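Local coordinates for protein polyhedrin (Antheraea mylitta cypovirus 4, PDB 5A9C) that assembles into the crystalline occlusion bodies (polyhedra) of an insect cypovirus, which probably embed and shelter its virus particles, at residues Arg96-Met102 with His143-Leu149; Val40-Tyr46 with Pro79-Ser85; Met37-Val41 with Phe86-Ile90. All blocks are in the same frame, centred on the assembly; numbering follows the deposited sequence.

Contact 1 of 3, residues Arg96-Met102 with His143-Leu149; sequences RVEATNM and HNTVKVL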
loop_
_atom_site.group_PDB
_atom_site.type_symbol
_atom_site.label_atom_id
_atom_site.label_comp_id
_atom_site.label_asym_id
_atom_site.label_seq_id
_atom_site.Cartn_x
_atom_site.Cartn_y
_atom_site.Cartn_z
ATOM N N ARG A 96 7.293 17.414 3.485
ATOM C CA ARG A 96 6.079 18.187 3.737
ATOM C C ARG A 96 5.014 17.441 4.536
ATOM O O ARG A 96 5.015 16.212 4.619
ATOM C CB ARG A 96 5.476 18.652 2.411
ATOM C CG ARG A 96 4.908 17.518 1.581
ATOM C CD ARG A 96 4.610 17.960 0.161
ATOM N NE ARG A 96 5.827 18.191 -0.606
ATOM C CZ ARG A 96 5.845 18.460 -1.907
ATOM N NH1 ARG A 96 4.709 18.531 -2.587
ATOM N NH2 ARG A 96 7.000 18.654 -2.531
ATOM N N VAL A 97 4.102 18.217 5.112
ATOM C CA VAL A 97 2.987 17.699 5.883
ATOM C C VAL A 97 1.791 18.597 5.612
ATOM O O VAL A 97 1.949 19.790 5.351
ATOM C CB VAL A 97 3.283 17.741 7.408
ATOM C CG1 VAL A 97 2.092 17.220 8.209
ATOM C CG2 VAL A 97 4.534 16.948 7.742
ATOM N N GLU A 98 0.595 18.032 5.654
ATOM C CA GLU A 98 -0.598 18.865 5.682
ATOM C C GLU A 98 -1.738 18.154 6.392
ATOM O O GLU A 98 -1.823 16.926 6.384
ATOM C CB GLU A 98 -1.002 19.329 4.276
ATOM C CG GLU A 98 -1.732 18.305 3.432
ATOM C CD GLU A 98 -2.089 18.845 2.057
ATOM O OE1 GLU A 98 -1.674 19.976 1.738
ATOM O OE2 GLU A 98 -2.785 18.139 1.297
ATOM N N ALA A 99 -2.587 18.940 7.044
ATOM C CA ALA A 99 -3.785 18.417 7.680
ATOM C C ALA A 99 -4.956 18.607 6.726
ATOM O O ALA A 99 -5.372 19.732 6.457
ATOM C CB ALA A 99 -4.047 19.130 8.990
ATOM N N THR A 100 -5.466 17.502 6.205
ATOM C CA THR A 100 -6.575 17.538 5.262
ATOM C C THR A 100 -7.881 17.290 6.010
ATOM O O THR A 100 -7.878 17.107 7.231
ATOM C CB THR A 100 -6.379 16.491 4.146
ATOM O OG1 THR A 100 -5.781 15.312 4.699
ATOM C CG2 THR A 100 -5.455 17.038 3.060
ATOM N N ASN A 101 -8.999 17.299 5.292
ATOM C CA ASN A 101 -10.286 17.040 5.929
ATOM C C ASN A 101 -10.536 15.544 6.077
ATOM O O ASN A 101 -9.660 14.732 5.781
ATOM C CB ASN A 101 -11.439 17.746 5.197
ATOM C CG ASN A 101 -11.785 17.100 3.863
ATOM O OD1 ASN A 101 -11.242 16.055 3.492
ATOM N ND2 ASN A 101 -12.710 17.717 3.142
ATOM N N MET A 102 -11.726 15.178 6.542
ATOM C CA MET A 102 -12.016 13.780 6.837
ATOM C C MET A 102 -11.837 12.877 5.617
ATOM O O MET A 102 -11.634 11.670 5.754
ATOM C CB MET A 102 -13.428 13.626 7.409
ATOM C CG MET A 102 -14.537 13.848 6.403
ATOM S SD MET A 102 -16.178 13.634 7.123
ATOM C CE MET A 102 -16.184 14.946 8.342
ATOM N N HIS A 143 -11.719 15.256 13.193
ATOM C CA HIS A 143 -11.892 14.692 11.856
ATOM C C HIS A 143 -10.818 15.091 10.842
ATOM O O HIS A 143 -10.810 14.587 9.717
ATOM C CB HIS A 143 -13.293 14.984 11.315
ATOM C CG HIS A 143 -14.385 14.301 12.077
ATOM N ND1 HIS A 143 -14.132 13.461 13.142
ATOM C CD2 HIS A 143 -15.729 14.329 11.933
ATOM C CE1 HIS A 143 -15.276 13.003 13.619
ATOM N NE2 HIS A 143 -16.261 13.515 12.904
ATOM N N ASN A 144 -9.919 15.991 11.231
ATOM C CA ASN A 144 -8.738 16.255 10.416
ATOM C C ASN A 144 -8.051 14.935 10.079
ATOM O O ASN A 144 -8.123 13.979 10.850
ATOM C CB ASN A 144 -7.746 17.157 11.159
ATOM C CG ASN A 144 -7.782 18.597 10.682
ATOM O OD1 ASN A 144 -7.652 19.528 11.478
ATOM N ND2 ASN A 144 -7.949 18.789 9.381
ATOM N N THR A 145 -7.400 14.876 8.924
ATOM C CA THR A 145 -6.528 13.752 8.606
ATOM C C THR A 145 -5.118 14.272 8.371
ATOM O O THR A 145 -4.915 15.476 8.238
ATOM C CB THR A 145 -7.018 12.954 7.380
ATOM O OG1 THR A 145 -7.363 13.855 6.322
ATOM C CG2 THR A 145 -8.233 12.106 7.743
ATOM N N VAL A 146 -4.146 13.367 8.330
ATOM C CA VAL A 146 -2.752 13.767 8.190
ATOM C C VAL A 146 -2.075 13.120 6.983
ATOM O O VAL A 146 -2.195 11.917 6.757
ATOM C CB VAL A 146 -1.944 13.431 9.460
ATOM C CG1 VAL A 146 -0.475 13.764 9.255
ATOM C CG2 VAL A 146 -2.512 14.175 10.667
ATOM N N LYS A 147 -1.361 13.934 6.212
ATOM C CA LYS A 147 -0.599 13.460 5.065
ATOM C C LYS A 147 0.860 13.840 5.241
ATOM O O LYS A 147 1.168 14.977 5.597
ATOM C CB LYS A 147 -1.134 14.078 3.773
ATOM C CG LYS A 147 -2.496 13.566 3.351
ATOM C CD LYS A 147 -3.108 14.452 2.275
ATOM C CE LYS A 147 -2.184 14.618 1.076
ATOM N NZ LYS A 147 -2.731 15.620 0.115
ATOM N N VAL A 148 1.757 12.887 5.006
ATOM C CA VAL A 148 3.188 13.162 5.095
ATOM C C VAL A 148 3.917 12.643 3.862
ATOM O O VAL A 148 3.621 11.554 3.366
ATOM C CB VAL A 148 3.818 12.530 6.351
ATOM C CG1 VAL A 148 5.301 12.878 6.439
ATOM C CG2 VAL A 148 3.085 12.988 7.605
ATOM N N LEU A 149 4.861 13.435 3.369
ATOM C CA LEU A 149 5.742 13.010 2.288
ATOM C C LEU A 149 7.201 13.222 2.672
ATOM O O LEU A 149 7.593 14.313 3.084
ATOM C CB LEU A 149 5.444 13.781 1.003
ATOM C CG LEU A 149 6.462 13.563 -0.121
ATOM C CD1 LEU A 149 6.445 12.120 -0.594
ATOM C CD2 LEU A 149 6.203 14.506 -1.283
#
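Glu98 and Lys147 stand side by side on one face of an antiparallel strand pair, where Lys147 NZ bonds Glu98 OE2 at 2.8 Å in a salt bridge. The lysine chain, bent at chi3 (55°), brings NZ to the anti side of OE2, 33° out of the carboxylate plane. Both charges have further partners: NZ also reaches Ala115 O, Asn106 ND2 bonds OE2, and Gly117 N bonds OE1. Next along, Thr100 OG1 donates to Thr145 OG1 (2.7 Å), which in turn donates to Asn101 O (2.5 Å). Thr100 O is gripped twice, by Thr145 N at 2.8 Å and by Asn144 ND2 at 2.7 Å, the two donors arriving from opposite faces of its carbonyl plane. The Asn144 amide holds this acceptor in its own plane, while its OD1 takes the N-H of Asp141. Reciprocal backbone bonds join Arg96 to Leu149, Glu98 to Lys147 and Thr100 to Thr145, the Thr100 N bond being the most bent. One face of the Arg96 guanidinium lies over Leu149 CD2, 3.8 Å from NE, which itself bonds Arg94 O; Trp116 makes cation-pi contacts with Arg96 and Lys147. On the other face, Val97 CG2 and Val148 CG2 meet at 4.2 Å, looking toward Val84 and Phe86. Within this chain, strand 96-100, whose Val97 also bonds Ile121 through the backbone, edges a three-stranded antiparallel sheet packed against a larger one, consistent with the beta-sandwich core of cypovirus polyhedrins.

Contact 2 of 3, residues Val40-Tyr46 with Pro79-Ser85; sequences VVVFAQY and PMGVIVS
Val40-Tyr46 and Pro79-Ser85 pair as antiparallel neighbours inside the larger sheet of the polyhedrin beta sandwich, flanked by strands 51-58 and 133-139. Val41 with Ser85 and Phe43 with Ile83 are hydrogen-bonded pairs; Ser85 N meets Val41 O at 2.7 Å, and Phe43 N points almost straight at Ile83 O (2.8 Å, 177° at the hydrogen). The alternate pairs Val42-Val84 and Ala44-Val82 are non-hydrogen-bonded and face the smaller sheet, where Val42 touches Leu66; diagonally, Val42 CG1 rests 3.8 Å from Val82 CG1. The other face is mixed, carrying Val41, Phe43, Ile83 and Ser85. Phe43 presents the edge of its ring to Ile83 O and to Ser85 CB (4.1 Å from CE2), while Val41 CG1 lies over one ring face and Tyr199 meets the ring edge-to-face. Ser85 OG bonds Ala198 O. At the far end, Met80 N bonds Gln45 O at 2.7 Å, and the methionine, bent at chi3 (52°), crosses the extended glutamine to set CE 3.6 Å from Gln45 NE2. Tyr46 runs alongside the ring of Pro79, its OH bonded to Leu71 O, with Tyr46 CE1 3.6 Å from Pro79 CD.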
loop_
_atom_site.group_PDB
_atom_site.type_symbol
_atom_site.label_atom_id
_atom_site.label_comp_id
_atom_site.label_asym_id
_atom_site.label_seq_id
_atom_site.Cartn_x
_atom_site.Cartn_y
_atom_site.Cartn_z
ATOM N N VAL A 40 10.531 8.159 9.778
ATOM C CA VAL A 40 9.560 9.214 10.018
ATOM C C VAL A 40 8.562 8.723 11.048
ATOM O O VAL A 40 8.046 7.610 10.943
ATOM C CB VAL A 40 8.824 9.613 8.726
ATOM C CG1 VAL A 40 7.682 10.573 9.035
ATOM C CG2 VAL A 40 9.793 10.249 7.748
ATOM N N VAL A 41 8.314 9.544 12.060
ATOM C CA VAL A 41 7.370 9.181 13.100
ATOM C C VAL A 41 6.337 10.276 13.296
ATOM O O VAL A 41 6.676 11.457 13.399
ATOM C CB VAL A 41 8.076 8.910 14.439
ATOM C CG1 VAL A 41 7.071 8.422 15.474
ATOM C CG2 VAL A 41 9.201 7.891 14.251
ATOM N N VAL A 42 5.073 9.872 13.339
ATOM C CA VAL A 42 3.985 10.785 13.640
ATOM C C VAL A 42 3.490 10.495 15.053
ATOM O O VAL A 42 2.912 9.438 15.313
ATOM C CB VAL A 42 2.823 10.627 12.640
ATOM C CG1 VAL A 42 1.709 11.621 12.955
ATOM C CG2 VAL A 42 3.322 10.810 11.212
ATOM N N PHE A 43 3.737 11.428 15.967
ATOM C CA PHE A 43 3.323 11.275 17.358
ATOM C C PHE A 43 2.003 11.992 17.576
ATOM O O PHE A 43 1.950 13.215 17.496
ATOM C CB PHE A 43 4.354 11.901 18.302
ATOM C CG PHE A 43 5.688 11.219 18.308
ATOM C CD1 PHE A 43 5.901 10.092 19.084
ATOM C CD2 PHE A 43 6.747 11.732 17.572
ATOM C CE1 PHE A 43 7.136 9.475 19.109
ATOM C CE2 PHE A 43 7.984 11.120 17.593
ATOM C CZ PHE A 43 8.180 9.991 18.367
ATOM N N ALA A 44 0.944 11.241 17.862
ATOM C CA ALA A 44 -0.358 11.840 18.149
ATOM C C ALA A 44 -0.518 12.098 19.645
ATOM O O ALA A 44 -0.298 11.203 20.460
ATOM C CB ALA A 44 -1.485 10.948 17.637
ATOM N N GLN A 45 -0.896 13.323 19.998
ATOM C CA GLN A 45 -1.097 13.702 21.395
ATOM C C GLN A 45 -2.582 13.804 21.731
ATOM O O GLN A 45 -3.337 14.478 21.034
ATOM C CB GLN A 45 -0.422 15.045 21.687
ATOM C CG GLN A 45 -0.749 15.608 23.061
ATOM C CD GLN A 45 -0.386 17.072 23.201
ATOM O OE1 GLN A 45 -0.276 17.794 22.210
ATOM N NE2 GLN A 45 -0.195 17.519 24.436
ATOM N N TYR A 46 -2.992 13.145 22.810
ATOM C CA TYR A 46 -4.392 13.153 23.222
ATOM C C TYR A 46 -4.574 13.904 24.534
ATOM O O TYR A 46 -3.644 13.997 25.334
ATOM C CB TYR A 46 -4.925 11.720 23.339
ATOM C CG TYR A 46 -4.775 10.929 22.061
ATOM C CD1 TYR A 46 -5.728 11.012 21.056
ATOM C CD2 TYR A 46 -3.673 10.113 21.855
ATOM C CE1 TYR A 46 -5.591 10.298 19.885
ATOM C CE2 TYR A 46 -3.528 9.395 20.687
ATOM C CZ TYR A 46 -4.488 9.493 19.703
ATOM O OH TYR A 46 -4.346 8.780 18.535
ATOM N N PRO A 79 -7.039 13.311 18.544
ATOM C CA PRO A 79 -5.812 13.975 19.008
ATOM C C PRO A 79 -5.857 15.505 18.941
ATOM O O PRO A 79 -6.509 16.081 18.070
ATOM C CB PRO A 79 -4.741 13.439 18.049
ATOM C CG PRO A 79 -5.494 13.037 16.827
ATOM C CD PRO A 79 -6.808 12.519 17.323
ATOM N N MET A 80 -5.163 16.148 19.876
ATOM C CA MET A 80 -5.012 17.601 19.889
ATOM C C MET A 80 -4.120 18.061 18.742
ATOM O O MET A 80 -4.227 19.191 18.262
ATOM C CB MET A 80 -4.378 18.048 21.209
ATOM C CG MET A 80 -5.194 17.709 22.445
ATOM S SD MET A 80 -4.170 17.630 23.929
ATOM C CE MET A 80 -3.331 19.210 23.854
ATOM N N GLY A 81 -3.229 17.177 18.314
ATOM C CA GLY A 81 -2.249 17.520 17.306
ATOM C C GLY A 81 -1.247 16.400 17.152
ATOM O O GLY A 81 -1.337 15.383 17.843
ATOM N N VAL A 82 -0.297 16.584 16.241
ATOM C CA VAL A 82 0.764 15.607 16.031
ATOM C C VAL A 82 2.134 16.260 15.993
ATOM O O VAL A 82 2.280 17.410 15.581
ATOM C CB VAL A 82 0.573 14.806 14.718
ATOM C CG1 VAL A 82 -0.635 13.885 14.822
ATOM C CG2 VAL A 82 0.447 15.746 13.519
ATOM N N ILE A 83 3.138 15.518 16.442
ATOM C CA ILE A 83 4.520 15.901 16.222
ATOM C C ILE A 83 5.031 14.996 15.120
ATOM O O ILE A 83 5.036 13.772 15.268
ATOM C CB ILE A 83 5.392 15.714 17.481
ATOM C CG1 ILE A 83 4.905 16.609 18.626
ATOM C CG2 ILE A 83 6.855 16.007 17.166
ATOM C CD1 ILE A 83 3.676 16.089 19.342
ATOM N N VAL A 84 5.423 15.587 13.998
ATOM C CA VAL A 84 5.949 14.807 12.892
ATOM C C VAL A 84 7.469 14.889 12.903
ATOM O O VAL A 84 8.045 15.972 12.780
ATOM C CB VAL A 84 5.391 15.273 11.532
ATOM C CG1 VAL A 84 5.902 14.369 10.418
ATOM C CG2 VAL A 84 3.872 15.262 11.553
ATOM N N SER A 85 8.107 13.737 13.071
ATOM C CA SER A 85 9.555 13.651 13.192
ATOM C C SER A 85 10.167 13.077 11.917
ATOM O O SER A 85 9.873 11.945 11.543
ATOM C CB SER A 85 9.919 12.773 14.390
ATOM O OG SER A 85 11.322 12.598 14.502
#

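Contact 3 of 3, residues Met37-Val41 with Phe86-Ile90; sequences MMRVV and FNGNI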
loop_
_atom_site.group_PDB
_atom_site.type_symbol
_atom_site.label_atom_id
_atom_site.label_comp_id
_atom_site.label_asym_id
_atom_site.label_seq_id
_atom_site.Cartn_x
_atom_site.Cartn_y
_atom_site.Cartn_z
ATOM N N MET A 37 18.429 3.472 5.624
ATOM C CA MET A 37 17.060 3.623 6.081
ATOM C C MET A 37 16.793 5.052 6.533
ATOM O O MET A 37 17.677 5.728 7.062
ATOM C CB MET A 37 16.763 2.643 7.219
ATOM C CG MET A 37 16.844 1.183 6.811
ATOM S SD MET A 37 15.628 0.735 5.556
ATOM C CE MET A 37 14.119 0.864 6.508
ATOM N N MET A 38 15.569 5.509 6.297
ATOM C CA MET A 38 15.090 6.760 6.864
ATOM C C MET A 38 14.019 6.426 7.890
ATOM O O MET A 38 13.497 5.310 7.913
ATOM C CB MET A 38 14.527 7.673 5.772
ATOM C CG MET A 38 15.588 8.317 4.893
ATOM S SD MET A 38 14.892 9.089 3.418
ATOM C CE MET A 38 14.405 7.631 2.501
ATOM N N ARG A 39 13.696 7.382 8.752
ATOM C CA ARG A 39 12.705 7.128 9.782
ATOM C C ARG A 39 11.825 8.340 10.005
ATOM O O ARG A 39 12.305 9.416 10.366
ATOM C CB ARG A 39 13.376 6.711 11.093
ATOM C CG ARG A 39 12.414 6.114 12.109
ATOM C CD ARG A 39 13.174 5.448 13.239
ATOM N NE ARG A 39 12.300 4.657 14.098
ATOM C CZ ARG A 39 12.739 3.775 14.990
ATOM N NH1 ARG A 39 14.042 3.566 15.132
ATOM N NH2 ARG A 39 11.878 3.094 15.733
ATOM N N VAL A 40 10.531 8.159 9.778
ATOM C CA VAL A 40 9.560 9.214 10.018
ATOM C C VAL A 40 8.562 8.723 11.048
ATOM O O VAL A 40 8.046 7.610 10.943
ATOM C CB VAL A 40 8.824 9.613 8.726
ATOM C CG1 VAL A 40 7.682 10.573 9.035
ATOM C CG2 VAL A 40 9.793 10.249 7.748
ATOM N N VAL A 41 8.314 9.544 12.060
ATOM C CA VAL A 41 7.370 9.181 13.100
ATOM C C VAL A 41 6.337 10.276 13.296
ATOM O O VAL A 41 6.676 11.457 13.399
ATOM C CB VAL A 41 8.076 8.910 14.439
ATOM C CG1 VAL A 41 7.071 8.422 15.474
ATOM C CG2 VAL A 41 9.201 7.891 14.251
ATOM N N PHE A 86 11.011 13.866 11.254
ATOM C CA PHE A 86 11.684 13.442 10.024
ATOM C C PHE A 86 13.146 13.120 10.321
ATOM O O PHE A 86 13.863 13.955 10.866
ATOM C CB PHE A 86 11.657 14.565 8.981
ATOM C CG PHE A 86 10.289 14.896 8.449
ATOM C CD1 PHE A 86 9.478 15.811 9.100
ATOM C CD2 PHE A 86 9.837 14.328 7.268
ATOM C CE1 PHE A 86 8.224 16.131 8.600
ATOM C CE2 PHE A 86 8.588 14.643 6.758
ATOM C CZ PHE A 86 7.779 15.548 7.425
ATOM N N ASN A 87 13.602 11.929 9.949
ATOM C CA ASN A 87 14.980 11.546 10.247
ATOM C C ASN A 87 15.667 10.787 9.116
ATOM O O ASN A 87 15.096 9.860 8.536
ATOM C CB ASN A 87 15.043 10.729 11.544
ATOM C CG ASN A 87 14.276 11.380 12.683
ATOM O OD1 ASN A 87 14.841 12.122 13.488
ATOM N ND2 ASN A 87 12.980 11.110 12.750
ATOM N N GLY A 88 16.897 11.193 8.812
ATOM C CA GLY A 88 17.697 10.539 7.793
ATOM C C GLY A 88 18.116 11.468 6.670
ATOM O O GLY A 88 18.020 12.693 6.783
ATOM N N ASN A 89 18.580 10.873 5.577
ATOM C CA ASN A 89 19.016 11.618 4.406
ATOM C C ASN A 89 17.825 12.096 3.581
ATOM O O ASN A 89 17.686 11.760 2.403
ATOM C CB ASN A 89 19.942 10.749 3.552
ATOM C CG ASN A 89 20.537 11.502 2.383
ATOM O OD1 ASN A 89 20.677 12.723 2.421
ATOM N ND2 ASN A 89 20.897 10.774 1.332
ATOM N N ILE A 90 16.963 12.881 4.214
ATOM C CA ILE A 90 15.746 13.352 3.573
ATOM C C ILE A 90 15.972 14.646 2.798
ATOM O O ILE A 90 16.704 15.529 3.243
ATOM C CB ILE A 90 14.621 13.545 4.608
ATOM C CG1 ILE A 90 14.277 12.199 5.257
ATOM C CG2 ILE A 90 13.390 14.171 3.961
ATOM C CD1 ILE A 90 13.203 12.277 6.322
HETATM O O HOH W 1 18.783 8.062 5.819
#
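The Phe86 ring and the Asn87 amide leave the strand on opposite faces of the sheet and meet Val40 and Arg39 respectively. Val40 CG2 approaches the ring obliquely, 4.1 Å from Phe86 CD2, the two side chains lying alongside each other; Trp92, Val148 and Ala150 also pack on Phe86. The Asn87 amide is turned so that Arg39 O lies in its plane, with ND2 to O at 3.0 Å. The donor sits above the carbonyl plane of Arg39, 36° out of it. With CG anti to the carbonyl carbon (chi1 -49°), the side chain folds back beside its own N, whose bond to the same Arg39 O is weak. In return, Arg39 N gives a nearly straight bond to Asn87 O (2.9 Å). OD1 of Asn87 accepts from Ser133 OG and Ala198 N, and ND2 also bonds Ser85 OG, leaving the amide fixed at both ends. Arg39 leads away to a salt bridge with Asp55, and Trp110 of the third subunit packs on both Arg39 and Asn87. Beyond the strand ends a water bridges the two segments, donating to Met37 O at 2.9 Å and accepting from Asn89 N at 2.8 Å. Asn89 centres an inverse gamma turn that brings Ile90 back, so that Ile90 CG1 touches Met38 SD at 3.7 Å and CD1 nears Val40 CG2. The chemistry is thus divided: Val40, Phe86 and Ile90 pack on the side facing the smaller sheet, while a side-chain amide reinforces the last backbone pairing on the side met by a neighbouring subunit.

How the contacts relate
After the N-terminal helix 15-29, the first strand, 38-45, serves two contacts. Strand 81-87 returns beside it, and contact 2 closes a 32-residue loop that holds strands 51-58 and 61-66. Contact 3 continues the same pairing to the start of the first strand, closing a 44-residue loop and overlapping contact 2 at Val40 and Val41. Contact 1 follows in series: strand 96-100 is joined by strand 145-151 after 40 residues that include strand 133-139. The two sheets then meet face to face. Val148 CG2 of contact 1 packs on Val42 and Val84 of contact 2, and Val97 CG2 reaches Phe86 CZ of contact 3 at 3.5 Å, tying the smaller sheet to the larger.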